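Side-chain contact in GlcNAc Inducible Gene 2, GIG2 (Candida albicans, PDB 6AKZ), which binds ferric iron and, as a cupin-clan member of the DUF1479 family, is probably a metal-dependent oxygenase: residues T51-A54 and S59-P62. Residues are numbered along the deposited sequence; the frame is centred on the assembly and turned at random.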
loop_
_atom_site.group_PDB
_atom_site.type_symbol
_atom_site.label_atom_id
_atom_site.label_comp_id
_atom_site.label_asym_id
_atom_site.label_seq_id
_atom_site.Cartn_x
_atom_site.Cartn_y
_atom_site.Cartn_z
ATOM N N THR A 51 1.417 -0.361 -24.265
ATOM C CA THR A 51 0.582 -0.138 -25.404
ATOM C C THR A 51 -0.694 -0.944 -25.302
ATOM O O THR A 51 -1.779 -0.376 -25.577
ATOM C CB THR A 51 1.358 -0.405 -26.702
ATOM O OG1 THR A 51 2.396 0.554 -26.844
ATOM C CG2 THR A 51 0.448 -0.348 -27.948
ATOM N N GLU A 52 -0.603 -2.253 -25.030
ATOM C CA GLU A 52 -1.789 -3.089 -24.931
ATOM C C GLU A 52 -2.724 -2.536 -23.841
ATOM O O GLU A 52 -3.878 -2.404 -24.037
ATOM C CB GLU A 52 -1.416 -4.552 -24.720
ATOM C CG GLU A 52 -2.593 -5.441 -24.478
ATOM C CD GLU A 52 -2.287 -6.925 -24.245
ATOM O OE1 GLU A 52 -1.768 -7.527 -25.208
ATOM O OE2 GLU A 52 -2.728 -7.561 -23.204
ATOM N N ILE A 53 -2.165 -2.092 -22.723
ATOM C CA ILE A 53 -2.985 -1.600 -21.632
ATOM C C ILE A 53 -3.777 -0.402 -22.097
ATOM O O ILE A 53 -4.973 -0.300 -21.890
ATOM C CB ILE A 53 -2.171 -1.221 -20.387
ATOM C CG1 ILE A 53 -1.594 -2.472 -19.785
ATOM C CG2 ILE A 53 -3.069 -0.414 -19.422
ATOM C CD1 ILE A 53 -0.651 -2.208 -18.603
ATOM N N ALA A 54 -3.048 0.547 -22.673
ATOM C CA ALA A 54 -3.641 1.809 -23.179
ATOM C C ALA A 54 -4.797 1.521 -24.178
ATOM O O ALA A 54 -5.828 2.216 -24.192
ATOM C CB ALA A 54 -2.574 2.634 -23.837
ATOM N N SER A 59 -11.073 -2.198 -18.480
ATOM C CA SER A 59 -11.373 -3.607 -18.303
ATOM C C SER A 59 -10.096 -4.457 -18.092
ATOM O O SER A 59 -10.208 -5.680 -17.780
ATOM C CB SER A 59 -12.172 -4.105 -19.454
ATOM O OG SER A 59 -11.371 -4.101 -20.610
ATOM N N TYR A 60 -8.913 -3.878 -18.360
ATOM C CA TYR A 60 -7.640 -4.522 -18.070
ATOM C C TYR A 60 -7.485 -4.831 -16.564
ATOM O O TYR A 60 -6.798 -5.789 -16.196
ATOM C CB TYR A 60 -6.496 -3.711 -18.631
ATOM C CG TYR A 60 -5.149 -4.392 -18.660
ATOM C CD1 TYR A 60 -4.330 -4.410 -17.547
ATOM C CD2 TYR A 60 -4.741 -5.066 -19.774
ATOM C CE1 TYR A 60 -3.104 -5.032 -17.578
ATOM C CE2 TYR A 60 -3.523 -5.679 -19.858
ATOM C CZ TYR A 60 -2.728 -5.711 -18.780
ATOM O OH TYR A 60 -1.539 -6.331 -18.896
ATOM N N VAL A 61 -8.129 -4.072 -15.674
ATOM C CA VAL A 61 -7.951 -4.300 -14.277
ATOM C C VAL A 61 -8.685 -5.556 -13.883
ATOM O O VAL A 61 -9.866 -5.702 -14.165
ATOM C CB VAL A 61 -8.570 -3.110 -13.436
ATOM C CG1 VAL A 61 -8.603 -3.403 -11.968
ATOM C CG2 VAL A 61 -7.772 -1.861 -13.781
ATOM N N PRO A 62 -7.999 -6.477 -13.218
ATOM C CA PRO A 62 -8.686 -7.673 -12.735
ATOM C C PRO A 62 -9.938 -7.362 -11.870
ATOM O O PRO A 62 -9.937 -6.477 -10.996
ATOM C CB PRO A 62 -7.624 -8.362 -11.923
ATOM C CG PRO A 62 -6.324 -7.872 -12.474
ATOM C CD PRO A 62 -6.582 -6.441 -12.825
#
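Ile53, near the end of helix 32-56, lies over one face of the Tyr60 ring, which the chain brings back to the helix after a short turn. The contact is chiefly a CH-pi interaction: Ile53 CG1 stands 3.6 Å from the centroid of the Tyr60 ring and only 14° off the ring normal. The slight offset is toward the hydroxyl-bearing end, with Ile53 CG1 and Tyr60 CZ 3.6 Å apart. The longer branch of the isoleucine runs on past the rim, where Ile53 CD1 comes within 3.9 Å of Tyr60 CE1. On the tyrosine side, both torsions matter: CG, anti to the backbone N, sends the ring back toward the helix, and the rotation about the CB-CG bond (chi2 -84°) presents a face to Ile53. The two side chains cross at about a right angle.

Glu52, one residue earlier on the helix, comes to the ring from a different direction. Its carboxylate oxygen OE2 lies 3.9 Å from Tyr60 CE2, in the ring plane and beside the edge, with the carboxylate plane turned 66° from that of the ring. The C-H bonds of an aromatic edge carry slight positive charge, but at this distance any attraction is probably weak. Glu52 is exposed, whereas Ile53 and Tyr60 are both buried.

Tyr60 also makes a cation-pi contact with Arg85 of helix 76-85, and its carbonyl oxygen accepts a hydrogen bond from the same guanidinium group. Pro276 and Ile336, the latter on strand 336-337, touch both Ile53 and Tyr60. The contact thus packs the C-terminal part of helix 32-56 against the connection to edge strand 63-65, with helix 76-85 and strand 336-337 both in contact with Tyr60.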